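Local atomic coordinates of cytosolic IMP-GMP specific 5'-nucleotidase (Legionella pneumophila subsp. pneumophila, PDB entry 4OHF), a protein that probably hydrolyses nucleoside monophosphates such as IMP and GMP as a magnesium-binding cytosolic 5'-nucleotidase of the HAD superfamily. Residues 94-98 / 140-144; 75-80 / 107-111; 2-6 / 433-439. All blocks are in the same frame, centred on the assembly; numbering follows the deposited sequence.

Contact 1. Residues 94-98 / 140-144; sequences YHGTK and VDLKD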
# COMPACT_ATOMS: atom_id res chain seq x y z
N TYR B 94 -1.67 29.07 4.44
CA TYR B 94 -2.75 29.98 4.10
C TYR B 94 -4.00 29.18 3.72
O TYR B 94 -3.91 28.07 3.18
CB TYR B 94 -2.36 30.86 2.90
CG TYR B 94 -1.36 31.97 3.16
CD1 TYR B 94 -0.03 31.68 3.48
CD2 TYR B 94 -1.74 33.31 3.08
CE1 TYR B 94 0.89 32.71 3.70
CE2 TYR B 94 -0.82 34.34 3.30
CZ TYR B 94 0.49 34.03 3.61
OH TYR B 94 1.40 35.04 3.87
N HIS B 95 -5.17 29.73 4.05
CA HIS B 95 -6.43 29.11 3.66
C HIS B 95 -6.90 30.10 2.60
O HIS B 95 -7.38 31.18 2.92
CB HIS B 95 -7.42 29.07 4.82
CG HIS B 95 -8.74 28.47 4.46
ND1 HIS B 95 -8.92 27.11 4.30
CD2 HIS B 95 -9.94 29.04 4.18
CE1 HIS B 95 -10.17 26.87 3.94
NE2 HIS B 95 -10.81 28.03 3.86
N GLY B 96 -6.71 29.74 1.34
CA GLY B 96 -7.07 30.66 0.27
C GLY B 96 -6.05 31.77 0.27
O GLY B 96 -4.85 31.50 0.17
N THR B 97 -6.49 33.01 0.39
CA THR B 97 -5.58 34.15 0.41
C THR B 97 -5.24 34.53 1.84
O THR B 97 -4.21 35.14 2.10
CB THR B 97 -6.20 35.37 -0.28
OG1 THR B 97 -6.56 35.03 -1.63
CG2 THR B 97 -5.22 36.53 -0.30
N LYS B 98 -6.13 34.17 2.75
CA LYS B 98 -5.96 34.49 4.17
C LYS B 98 -4.89 33.60 4.80
O LYS B 98 -4.90 32.38 4.61
CB LYS B 98 -7.29 34.31 4.91
CG LYS B 98 -7.27 34.67 6.39
CD LYS B 98 -7.11 36.18 6.62
CE LYS B 98 -8.32 36.96 6.10
NZ LYS B 98 -8.18 38.44 6.29
N VAL B 140 -11.08 28.99 -3.37
CA VAL B 140 -11.57 28.68 -2.03
C VAL B 140 -12.06 29.96 -1.35
O VAL B 140 -13.00 29.92 -0.55
CB VAL B 140 -10.48 28.01 -1.15
CG1 VAL B 140 -9.89 26.80 -1.86
CG2 VAL B 140 -9.42 28.99 -0.79
N ASP B 141 -11.45 31.10 -1.67
CA ASP B 141 -11.88 32.37 -1.10
C ASP B 141 -13.33 32.65 -1.46
O ASP B 141 -14.08 33.23 -0.67
CB ASP B 141 -11.03 33.51 -1.64
CG ASP B 141 -9.77 33.72 -0.85
OD1 ASP B 141 -9.06 34.72 -1.10
OD2 ASP B 141 -9.49 32.87 0.03
N LEU B 142 -13.70 32.25 -2.68
CA LEU B 142 -15.05 32.43 -3.22
C LEU B 142 -15.98 31.36 -2.67
O LEU B 142 -17.15 31.62 -2.38
CB LEU B 142 -14.98 32.36 -4.75
CG LEU B 142 -16.04 33.04 -5.63
CD1 LEU B 142 -17.32 32.24 -5.60
CD2 LEU B 142 -16.26 34.48 -5.15
N LYS B 143 -15.45 30.15 -2.53
CA LYS B 143 -16.21 29.02 -1.99
C LYS B 143 -16.66 29.31 -0.56
O LYS B 143 -17.68 28.80 -0.11
CB LYS B 143 -15.36 27.75 -2.03
CG LYS B 143 -15.78 26.64 -1.06
CD LYS B 143 -17.08 25.97 -1.45
CE LYS B 143 -17.42 24.88 -0.44
NZ LYS B 143 -18.62 24.10 -0.83
N ASP B 144 -15.89 30.12 0.15
CA ASP B 144 -16.21 30.47 1.53
C ASP B 144 -17.31 31.52 1.61
O ASP B 144 -17.99 31.64 2.63
CB ASP B 144 -14.97 31.00 2.26
CG ASP B 144 -14.02 29.88 2.69
OD1 ASP B 144 -14.33 28.69 2.48
OD2 ASP B 144 -12.95 30.21 3.26
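This is a polar contact in which D141 and D144, near the C-terminal end of helix 129-143, hold the turn of a beta hairpin through T97 and H95. The turn joins strands 90-95 and 98-99 at the edge of the five-stranded antiparallel sheet. It is a type II' turn from H95 to K98. H95 N bonds to K98 O at 2.7 Å, and the return bond is weak. G96 takes the positive phi that this turn needs at its second position.

The carboxylate of D141 grips T97 twice. Its OD2 accepts from the backbone N of T97 at 3.0 Å, with an N-H...O angle of 155°. Its OD1 accepts from T97 OG1 at 2.6 Å. Both oxygens are met on their syn sides, somewhat out of the carboxylate plane. T97 presents its hydroxyl because OG1 stays beside its own backbone N (chi1 -58°), so N and OG1 reach the two oxygens together. D141 OD2 also lies 3.3 Å from CA of G96, where no side chain intervenes.

H95 supplies the second link. Its ring and the carboxylate of D144 are nearly coplanar, 12° apart, and D144 OD2 sits at the ring edge. The bond from H95 NE2 to D144 OD2, 3.1 Å, is bent and weak. Each has another partner: H95 ND1 probably bonds to N80, and D144 OD1 bonds to Y153 OH of helix 153-170, whose ring also meets that of H95. The bond to CB of V140 points toward the turn, and V140 also packs on Y153.

The motif is a beta hairpin closed by a two-residue type II' turn, tied to a helix end by an aspartate taking both a backbone N-H and a hydroxyl.

Contact 2. Residues 75-80 / 107-111; sequences DSKNGN and KIYRS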
# COMPACT_ATOMS: atom_id res chain seq x y z
N ASP B 75 -3.19 21.44 0.13
CA ASP B 75 -3.94 20.56 1.01
C ASP B 75 -5.38 20.66 0.51
O ASP B 75 -6.14 21.52 0.96
CB ASP B 75 -3.84 21.07 2.46
CG ASP B 75 -4.67 20.25 3.44
OD1 ASP B 75 -4.48 20.43 4.66
OD2 ASP B 75 -5.52 19.45 2.99
N SER B 76 -5.72 19.81 -0.45
CA SER B 76 -7.05 19.82 -1.07
C SER B 76 -8.16 19.58 -0.06
O SER B 76 -9.24 20.16 -0.15
CB SER B 76 -7.12 18.78 -2.19
OG SER B 76 -6.66 17.51 -1.76
N LYS B 77 -7.87 18.73 0.92
CA LYS B 77 -8.84 18.41 1.95
C LYS B 77 -9.40 19.67 2.60
O LYS B 77 -10.61 19.87 2.64
CB LYS B 77 -8.18 17.52 3.00
CG LYS B 77 -9.04 17.17 4.22
CD LYS B 77 -8.13 16.68 5.35
CE LYS B 77 -8.87 16.35 6.64
NZ LYS B 77 -7.90 16.22 7.78
N ASN B 78 -8.52 20.54 3.09
CA ASN B 78 -8.97 21.75 3.77
C ASN B 78 -8.82 23.06 3.00
O ASN B 78 -8.89 24.14 3.59
CB ASN B 78 -8.24 21.87 5.10
CG ASN B 78 -8.20 20.57 5.85
OD1 ASN B 78 -9.22 19.92 6.02
ND2 ASN B 78 -7.01 20.17 6.29
N GLY B 79 -8.62 22.97 1.68
CA GLY B 79 -8.46 24.17 0.87
C GLY B 79 -7.36 25.10 1.37
O GLY B 79 -7.53 26.31 1.41
N ASN B 80 -6.22 24.51 1.73
CA ASN B 80 -5.08 25.29 2.22
C ASN B 80 -3.82 25.12 1.35
O ASN B 80 -3.70 24.16 0.59
CB ASN B 80 -4.73 24.89 3.66
CG ASN B 80 -5.88 25.14 4.63
OD1 ASN B 80 -6.53 26.18 4.59
ND2 ASN B 80 -6.11 24.18 5.52
N LYS B 107 -4.36 23.73 15.45
CA LYS B 107 -5.71 23.20 15.63
C LYS B 107 -6.02 22.28 14.46
O LYS B 107 -6.49 21.15 14.66
CB LYS B 107 -6.74 24.33 15.66
CG LYS B 107 -6.47 25.41 16.69
CD LYS B 107 -6.46 24.87 18.11
CE LYS B 107 -6.26 25.99 19.12
NZ LYS B 107 -7.31 27.03 18.96
N ILE B 108 -5.75 22.76 13.24
CA ILE B 108 -6.02 22.01 12.02
C ILE B 108 -5.16 20.77 11.77
O ILE B 108 -5.69 19.71 11.43
CB ILE B 108 -5.89 22.92 10.77
CG1 ILE B 108 -6.84 24.10 10.88
CG2 ILE B 108 -6.20 22.11 9.50
CD1 ILE B 108 -6.85 25.01 9.65
N TYR B 109 -3.84 20.89 11.92
CA TYR B 109 -2.97 19.76 11.64
C TYR B 109 -2.57 18.87 12.81
O TYR B 109 -2.02 17.78 12.61
CB TYR B 109 -1.73 20.24 10.88
CG TYR B 109 -2.09 20.91 9.58
CD1 TYR B 109 -2.28 22.29 9.52
CD2 TYR B 109 -2.38 20.15 8.45
CE1 TYR B 109 -2.75 22.89 8.36
CE2 TYR B 109 -2.85 20.75 7.29
CZ TYR B 109 -3.04 22.12 7.25
OH TYR B 109 -3.54 22.71 6.12
N ARG B 110 -2.86 19.33 14.02
CA ARG B 110 -2.55 18.56 15.23
C ARG B 110 -1.15 17.96 15.13
O ARG B 110 -0.92 16.80 15.49
CB ARG B 110 -3.58 17.43 15.39
CG ARG B 110 -3.99 17.15 16.83
CD ARG B 110 -5.04 18.14 17.31
NE ARG B 110 -6.27 18.03 16.53
CZ ARG B 110 -7.40 18.67 16.81
NH1 ARG B 110 -7.46 19.48 17.87
NH2 ARG B 110 -8.47 18.50 16.05
N SER B 111 -0.22 18.77 14.62
CA SER B 111 1.17 18.38 14.44
C SER B 111 1.84 19.49 13.64
O SER B 111 1.17 20.42 13.19
CB SER B 111 1.27 17.05 13.67
OG SER B 111 2.62 16.65 13.52
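The chain from D75 to N80 folds back tightly and presents D75, N78 and N80 to Y109 and I108 at the end of helix 102-109. D75 N bonds to N80 O at 2.8 Å, and N80 N to D75 O at 3.1 Å. G79 and N80 together face D75, which makes a G1 beta bulge. G79 has the positive phi of this motif. On the other side, helix 102-109 stops after Y109, and R110 leaves it with positive phi. The backbones stay apart: the nearest CA atoms, of N78 and I108, are 8.8 Å from each other. Side chains make the contact.

The one clear bond across it runs from Y109 OH to D75 OD1, 2.9 Å. D75 OD1 lies at the ring edge, near the ring plane. It is met on its anti side. Carboxylate and ring are turned 55° against each other. The carboxylate is also held from its own loop. D75 OD2 accepts from N78 N at 3.2 Å, an Asx motif, and this N-H comes from above the carboxylate plane. N78 ND2 adds a weak bond to D75 OD1. N78 thus holds both oxygens of the D75 carboxylate from within the same turn, one of them weakly.

N80 runs alongside Y109, with its CB 3.5 Å from Y109 OH. The CG2 methyl of I108, anti to its backbone N, lies 3.8 Å from N78 ND2.

The turn links strands 73-75 and 80-84 of the antiparallel sheet. Y121 of strand 121-122 packs on both D75 and Y109. S76 leans on helix 153-170 and bonds to N120, while N80 touches I100.

Contact 3. Residues 2-6 / 433-439; sequences DTHKV and KLSDLLE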
# COMPACT_ATOMS: atom_id res chain seq x y z
N ASP B 2 27.02 37.96 -16.43
CA ASP B 2 26.44 36.59 -16.32
C ASP B 2 27.49 35.57 -15.84
O ASP B 2 28.35 35.12 -16.61
CB ASP B 2 25.85 36.16 -17.69
CG ASP B 2 24.89 34.95 -17.60
OD1 ASP B 2 24.23 34.63 -18.62
OD2 ASP B 2 24.79 34.30 -16.53
N THR B 3 27.42 35.24 -14.55
CA THR B 3 28.33 34.28 -13.92
C THR B 3 28.19 32.83 -14.42
O THR B 3 29.15 32.07 -14.38
CB THR B 3 28.10 34.26 -12.41
OG1 THR B 3 26.77 33.82 -12.14
CG2 THR B 3 28.28 35.65 -11.83
N HIS B 4 26.99 32.45 -14.87
CA HIS B 4 26.74 31.09 -15.37
C HIS B 4 27.15 30.01 -14.35
O HIS B 4 27.81 29.04 -14.70
CB HIS B 4 27.51 30.86 -16.68
CG HIS B 4 26.88 31.48 -17.89
ND1 HIS B 4 25.62 31.14 -18.34
CD2 HIS B 4 27.35 32.39 -18.78
CE1 HIS B 4 25.34 31.81 -19.45
NE2 HIS B 4 26.38 32.58 -19.74
N LYS B 5 26.72 30.18 -13.11
CA LYS B 5 27.06 29.23 -12.05
C LYS B 5 26.28 27.94 -12.10
O LYS B 5 25.09 27.92 -12.39
CB LYS B 5 26.83 29.88 -10.69
CG LYS B 5 27.47 31.24 -10.56
CD LYS B 5 28.07 31.46 -9.18
CE LYS B 5 29.27 30.57 -8.97
NZ LYS B 5 30.22 30.75 -10.11
N VAL B 6 26.97 26.84 -11.81
CA VAL B 6 26.35 25.52 -11.77
C VAL B 6 26.53 25.00 -10.35
O VAL B 6 27.64 24.88 -9.86
CB VAL B 6 27.00 24.56 -12.78
CG1 VAL B 6 26.54 23.13 -12.52
CG2 VAL B 6 26.62 24.98 -14.20
N LYS B 433 19.72 28.27 -15.84
CA LYS B 433 19.38 27.97 -17.23
C LYS B 433 20.45 27.12 -17.92
O LYS B 433 21.63 27.15 -17.56
CB LYS B 433 19.13 29.26 -18.03
CG LYS B 433 20.31 30.22 -18.09
CD LYS B 433 19.99 31.43 -18.93
CE LYS B 433 21.15 32.39 -18.96
NZ LYS B 433 21.54 32.69 -17.56
N LEU B 434 20.03 26.38 -18.93
CA LEU B 434 20.90 25.48 -19.68
C LEU B 434 22.24 26.05 -20.18
O LEU B 434 23.27 25.36 -20.12
CB LEU B 434 20.12 24.92 -20.86
CG LEU B 434 20.78 23.87 -21.73
CD1 LEU B 434 21.15 22.61 -20.91
CD2 LEU B 434 19.80 23.52 -22.83
N SER B 435 22.25 27.29 -20.67
CA SER B 435 23.49 27.85 -21.17
C SER B 435 24.49 27.99 -20.03
O SER B 435 25.70 28.11 -20.25
CB SER B 435 23.24 29.21 -21.86
OG SER B 435 22.81 30.19 -20.93
N ASP B 436 23.99 27.99 -18.79
CA ASP B 436 24.89 28.08 -17.64
C ASP B 436 25.76 26.82 -17.72
O ASP B 436 26.98 26.87 -17.66
CB ASP B 436 24.11 28.12 -16.32
CG ASP B 436 23.40 29.47 -16.10
OD1 ASP B 436 22.52 29.54 -15.20
OD2 ASP B 436 23.73 30.44 -16.82
N LEU B 437 25.11 25.67 -17.87
CA LEU B 437 25.85 24.43 -17.98
C LEU B 437 26.68 24.38 -19.27
O LEU B 437 27.88 24.09 -19.22
CB LEU B 437 24.91 23.23 -17.93
CG LEU B 437 25.57 21.88 -18.21
CD1 LEU B 437 26.64 21.61 -17.16
CD2 LEU B 437 24.52 20.79 -18.20
N LEU B 438 26.06 24.66 -20.41
CA LEU B 438 26.77 24.57 -21.68
C LEU B 438 27.95 25.51 -21.83
O LEU B 438 28.72 25.40 -22.78
CB LEU B 438 25.79 24.76 -22.85
CG LEU B 438 24.61 23.79 -22.90
CD1 LEU B 438 23.70 24.17 -24.05
CD2 LEU B 438 25.11 22.37 -23.06
N GLU B 439 28.10 26.43 -20.89
CA GLU B 439 29.19 27.39 -20.92
C GLU B 439 30.41 26.81 -20.19
O GLU B 439 31.50 27.37 -20.21
CB GLU B 439 28.75 28.68 -20.23
CG GLU B 439 29.26 29.93 -20.89
CD GLU B 439 28.52 30.22 -22.18
OE1 GLU B 439 27.41 30.79 -22.11
OE2 GLU B 439 29.04 29.86 -23.26
O HOH W 1 22.67 29.58 -12.36
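A salt-bridge network of D2, K433 and D436, joined by a histidine-carboxylate bond from H4, pins the N-terminal tail to the short, weakly bonded helix 434-438. D436 OD2 is the shared atom. It accepts from H4 ND1 at 2.5 Å through its anti lone pair, with the oxygen tilted 25° from the ring plane. It also takes K433 NZ at 3.2 Å, on its syn side. K433 runs out extended and bends only at its last torsion (chi4 -53°), which turns the ammonium to D436. The same NZ makes a long, weak salt bridge to D2 OD1, 3.5 Å. The ammonium is shared by D2 and D436, and its charge would probably ease the repulsion between their carboxylates.

The H4 ring is sandwiched. E439 CG lies over one face, 4.1 Å from the ring centroid, as a CH-pi contact. D2 OD1 lies over the opposite face, toward the rim. S435 OG sits at the ring edge, but its hydrogen bond goes to E188.

The helix follows strand 429-431, and the tail leads into strand 7-8, which pairs antiparallel with 429-431 at one border of the mixed HAD-type sheet. V6 CG2 packs against CA and CB of L437, and V6 also touches I429 and M431 of strand 429-431.

A water donates to K5 O at 2.9 Å and to D436 OD1 at 2.8 Å, bridging tail and helix. The second subunit covers part of this region: its T363 packs on H4, its I366 on E439, and its Q356 bonds to T3 O.

Contacts 1 and 2 are partly buried neighbours, with centres about 13 Å apart. Both tie turns of the same antiparallel sheet to helix ends. They touch through H95 and the 75-80 turn, and their segments alternate along the chain. Contact 3 is buried. It lies on the opposite side of the chain's centre, about 40 Å from each of the others between centres, and its two segments enclose theirs in sequence. It belongs to the main mixed sheet and meets a second subunit. Contacts 1 and 2 rely on aspartates that take N-H and hydroxyl groups. Contact 3 adds a lysine, a sandwiched histidine ring and a bridging water.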